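Local atomic coordinates of arginase (PDB entry 4RHJ), a protein that adopts the arginase-deacetylase fold but evolved without the binuclear manganese cluster of true arginases, and is of unknown function. Residues A[43-55]-A[134-146]. Numbering follows the deposited sequence.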
loop_
_atom_site.group_PDB
_atom_site.type_symbol
_atom_site.label_atom_id
_atom_site.label_comp_id
_atom_site.label_asym_id
_atom_site.label_seq_id
_atom_site.Cartn_x
_atom_site.Cartn_y
_atom_site.Cartn_z
ATOM N N LEU A 43 3.493 -34.933 -5.460
ATOM C CA LEU A 43 2.526 -33.830 -5.417
ATOM C C LEU A 43 2.357 -33.157 -6.774
ATOM O O LEU A 43 3.329 -32.709 -7.378
ATOM C CB LEU A 43 2.937 -32.767 -4.385
ATOM C CG LEU A 43 2.691 -32.971 -2.888
ATOM C CD1 LEU A 43 3.421 -31.907 -2.093
ATOM C CD2 LEU A 43 1.222 -32.920 -2.567
ATOM N N GLY A 44 1.114 -33.062 -7.235
ATOM C CA GLY A 44 0.830 -32.455 -8.519
ATOM C C GLY A 44 0.379 -33.515 -9.498
ATOM O O GLY A 44 0.084 -34.635 -9.094
ATOM N N PRO A 45 0.326 -33.174 -10.793
ATOM C CA PRO A 45 0.635 -31.849 -11.338
ATOM C C PRO A 45 -0.499 -30.875 -11.120
ATOM O O PRO A 45 -1.486 -31.216 -10.493
ATOM C CB PRO A 45 0.824 -32.127 -12.833
ATOM C CG PRO A 45 -0.042 -33.275 -13.092
ATOM C CD PRO A 45 0.028 -34.140 -11.864
ATOM N N VAL A 46 -0.371 -29.680 -11.658
ATOM C CA VAL A 46 -1.420 -28.690 -11.528
ATOM C C VAL A 46 -2.128 -28.485 -12.873
ATOM O O VAL A 46 -1.509 -28.553 -13.926
ATOM C CB VAL A 46 -0.824 -27.360 -10.983
ATOM C CG1 VAL A 46 -1.892 -26.306 -10.836
ATOM C CG2 VAL A 46 -0.091 -27.607 -9.655
ATOM N N ALA A 47 -3.438 -28.281 -12.825
ATOM C CA ALA A 47 -4.211 -27.949 -14.026
ATOM C C ALA A 47 -5.001 -26.651 -13.857
ATOM O O ALA A 47 -5.790 -26.493 -12.926
ATOM C CB ALA A 47 -5.141 -29.067 -14.380
ATOM N N LEU A 48 -4.802 -25.752 -14.812
ATOM C CA LEU A 48 -5.251 -24.372 -14.726
ATOM C C LEU A 48 -6.420 -24.101 -15.654
ATOM O O LEU A 48 -6.395 -24.485 -16.811
ATOM C CB LEU A 48 -4.094 -23.419 -15.092
ATOM C CG LEU A 48 -3.232 -22.668 -14.081
ATOM C CD1 LEU A 48 -3.776 -21.269 -13.836
ATOM C CD2 LEU A 48 -3.096 -23.413 -12.773
ATOM N N PHE A 49 -7.443 -23.414 -15.169
ATOM C CA PHE A 49 -8.401 -22.857 -16.096
ATOM C C PHE A 49 -8.941 -21.528 -15.604
ATOM O O PHE A 49 -8.725 -21.145 -14.465
ATOM C CB PHE A 49 -9.526 -23.851 -16.376
ATOM C CG PHE A 49 -10.319 -24.251 -15.177
ATOM C CD1 PHE A 49 -9.975 -25.375 -14.457
ATOM C CD2 PHE A 49 -11.435 -23.536 -14.807
ATOM C CE1 PHE A 49 -10.712 -25.756 -13.369
ATOM C CE2 PHE A 49 -12.177 -23.906 -13.740
ATOM C CZ PHE A 49 -11.815 -25.025 -13.006
ATOM N N GLY A 50 -9.613 -20.817 -16.505
ATOM C CA GLY A 50 -10.181 -19.520 -16.211
ATOM C C GLY A 50 -11.672 -19.616 -16.019
ATOM O O GLY A 50 -12.381 -20.138 -16.860
ATOM N N TYR A 51 -12.130 -19.098 -14.895
ATOM C CA TYR A 51 -13.513 -19.181 -14.490
ATOM C C TYR A 51 -14.115 -17.766 -14.372
ATOM O O TYR A 51 -13.521 -16.888 -13.754
ATOM C CB TYR A 51 -13.602 -19.944 -13.160
ATOM C CG TYR A 51 -15.006 -20.137 -12.624
ATOM C CD1 TYR A 51 -15.879 -21.037 -13.215
ATOM C CD2 TYR A 51 -15.444 -19.425 -11.520
ATOM C CE1 TYR A 51 -17.151 -21.211 -12.729
ATOM C CE2 TYR A 51 -16.702 -19.604 -11.021
ATOM C CZ TYR A 51 -17.558 -20.488 -11.628
ATOM O OH TYR A 51 -18.824 -20.657 -11.116
ATOM N N GLY A 52 -15.291 -17.540 -14.952
ATOM C CA GLY A 52 -15.787 -16.177 -15.093
ATOM C C GLY A 52 -17.133 -15.855 -14.481
ATOM O O GLY A 52 -17.739 -14.863 -14.849
ATOM N N ALA A 53 -17.580 -16.655 -13.517
ATOM C CA ALA A 53 -18.900 -16.459 -12.923
ATOM C C ALA A 53 -19.012 -15.180 -12.088
ATOM O O ALA A 53 -18.152 -14.877 -11.269
ATOM C CB ALA A 53 -19.265 -17.649 -12.083
ATOM N N GLY A 54 -20.082 -14.427 -12.298
ATOM C CA GLY A 54 -20.294 -13.213 -11.519
ATOM C C GLY A 54 -19.388 -12.023 -11.794
ATOM O O GLY A 54 -19.426 -11.031 -11.063
ATOM N N MET A 55 -18.579 -12.121 -12.846
ATOM C CA MET A 55 -17.702 -11.047 -13.310
ATOM C C MET A 55 -18.041 -10.762 -14.775
ATOM O O MET A 55 -18.617 -11.620 -15.428
ATOM C CB MET A 55 -16.227 -11.449 -13.156
ATOM C CG MET A 55 -15.821 -11.796 -11.709
ATOM S SD MET A 55 -15.863 -10.327 -10.656
ATOM C CE MET A 55 -16.247 -10.954 -9.032
ATOM N N GLY A 134 -5.631 -36.765 -11.573
ATOM C CA GLY A 134 -4.531 -36.512 -10.664
ATOM C C GLY A 134 -3.842 -35.171 -10.855
ATOM O O GLY A 134 -2.683 -35.008 -10.477
ATOM N N TYR A 135 -4.542 -34.209 -11.451
ATOM C CA TYR A 135 -4.067 -32.829 -11.462
ATOM C C TYR A 135 -4.738 -32.147 -10.294
ATOM O O TYR A 135 -5.887 -32.471 -9.989
ATOM C CB TYR A 135 -4.406 -32.103 -12.765
ATOM C CG TYR A 135 -3.950 -32.813 -14.020
ATOM C CD1 TYR A 135 -4.619 -33.928 -14.478
ATOM C CD2 TYR A 135 -2.860 -32.365 -14.751
ATOM C CE1 TYR A 135 -4.221 -34.583 -15.605
ATOM C CE2 TYR A 135 -2.453 -33.030 -15.894
ATOM C CZ TYR A 135 -3.152 -34.147 -16.312
ATOM O OH TYR A 135 -2.817 -34.862 -17.443
ATOM N N VAL A 136 -4.013 -31.248 -9.625
ATOM C CA VAL A 136 -4.585 -30.324 -8.642
ATOM C C VAL A 136 -5.224 -29.161 -9.407
ATOM O O VAL A 136 -4.529 -28.364 -10.024
ATOM C CB VAL A 136 -3.524 -29.766 -7.644
ATOM C CG1 VAL A 136 -4.050 -28.540 -6.898
ATOM C CG2 VAL A 136 -3.085 -30.812 -6.654
ATOM N N PRO A 137 -6.560 -29.063 -9.368
ATOM C CA PRO A 137 -7.275 -28.006 -10.088
ATOM C C PRO A 137 -7.059 -26.621 -9.461
ATOM O O PRO A 137 -7.016 -26.498 -8.242
ATOM C CB PRO A 137 -8.734 -28.446 -9.970
ATOM C CG PRO A 137 -8.776 -29.168 -8.626
ATOM C CD PRO A 137 -7.443 -29.822 -8.468
ATOM N N VAL A 138 -6.883 -25.600 -10.299
ATOM C CA VAL A 138 -6.838 -24.202 -9.846
ATOM C C VAL A 138 -7.697 -23.275 -10.716
ATOM O O VAL A 138 -7.369 -23.005 -11.858
ATOM C CB VAL A 138 -5.428 -23.656 -9.842
ATOM C CG1 VAL A 138 -5.371 -22.400 -9.013
ATOM C CG2 VAL A 138 -4.447 -24.691 -9.298
ATOM N N SER A 139 -8.793 -22.796 -10.146
ATOM C CA SER A 139 -9.771 -22.026 -10.875
ATOM C C SER A 139 -9.616 -20.544 -10.590
ATOM O O SER A 139 -9.730 -20.106 -9.448
ATOM C CB SER A 139 -11.165 -22.471 -10.511
ATOM O OG SER A 139 -12.071 -21.408 -10.671
ATOM N N VAL A 140 -9.367 -19.781 -11.650
ATOM C CA VAL A 140 -8.975 -18.391 -11.529
ATOM C C VAL A 140 -9.982 -17.471 -12.180
ATOM O O VAL A 140 -10.257 -17.579 -13.373
ATOM C CB VAL A 140 -7.589 -18.155 -12.139
ATOM C CG1 VAL A 140 -7.304 -16.677 -12.239
ATOM C CG2 VAL A 140 -6.540 -18.853 -11.298
ATOM N N GLY A 141 -10.525 -16.578 -11.354
ATOM C CA GLY A 141 -11.503 -15.588 -11.746
ATOM C C GLY A 141 -12.838 -15.794 -11.059
ATOM O O GLY A 141 -12.992 -16.657 -10.207
ATOM N N GLY A 142 -13.824 -14.996 -11.456
ATOM C CA GLY A 142 -15.177 -15.210 -11.004
ATOM C C GLY A 142 -15.474 -14.591 -9.657
ATOM O O GLY A 142 -14.792 -13.651 -9.241
ATOM N N ASP A 143 -16.483 -15.128 -8.970
ATOM C CA ASP A 143 -16.933 -14.529 -7.718
ATOM C C ASP A 143 -16.718 -15.437 -6.500
ATOM O O ASP A 143 -17.037 -15.061 -5.381
ATOM C CB ASP A 143 -18.413 -14.126 -7.834
ATOM C CG ASP A 143 -19.295 -15.245 -8.391
ATOM O OD1 ASP A 143 -18.826 -16.398 -8.521
ATOM O OD2 ASP A 143 -20.478 -14.972 -8.698
ATOM N N GLY A 144 -16.149 -16.617 -6.695
ATOM C CA GLY A 144 -15.952 -17.502 -5.565
ATOM C C GLY A 144 -16.856 -18.709 -5.574
ATOM O O GLY A 144 -16.712 -19.581 -4.733
ATOM N N SER A 145 -17.776 -18.752 -6.537
ATOM C CA SER A 145 -18.658 -19.906 -6.741
ATOM C C SER A 145 -17.902 -21.176 -7.087
ATOM O O SER A 145 -18.349 -22.286 -6.782
ATOM C CB SER A 145 -19.657 -19.607 -7.849
ATOM O OG SER A 145 -19.017 -18.974 -8.940
ATOM N N ALA A 146 -16.755 -21.004 -7.736
ATOM C CA ALA A 146 -15.871 -22.117 -8.066
ATOM C C ALA A 146 -15.133 -22.649 -6.846
ATOM O O ALA A 146 -14.075 -23.257 -6.978
ATOM C CB ALA A 146 -14.871 -21.703 -9.123
#
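Strands 46-50 and 136-140 run parallel, their axes 23° apart, joined by six backbone hydrogen bonds that alternate from Val136 N with Pro45 O to Tyr51 N with Val140 O; the one from Phe49 N to Val138 O is weak at 3.3 Å. On one sheet face Val138 CG2 presses on Val46 CG1 at 3.4 Å, tighter than usual, while Leu48 lies alongside Val138, pointing the same way. The other face carries Ala47 CB against Tyr135 CB (3.5 Å) and the Phe49 ring, whose CZ reaches Ser139 CB at 3.6 Å. The two strands are neighbours inside the parallel sheet of the arginase-deacetylase fold, between strands 95-103 and 281-287; helix 116-131 covers the Ala47 and Phe49 face, helix 303-316 the Val46 and Leu48 face. Beyond the strand ends, Tyr51 has CG anti to N (chi1 -179°), and its ring spans to residues 141-146. Ala146 CB makes a CH-pi contact over one face, 3.6 Å from the centroid, and at the ring edge Tyr51 OH donates to Ser145 OG (2.8 Å). Ser145 OG donates to Asp143 OD1 at 2.6 Å, nearly along the C-O axis, and Ser145 N reaches that oxygen from above the carboxylate plane, closing an Asx turn.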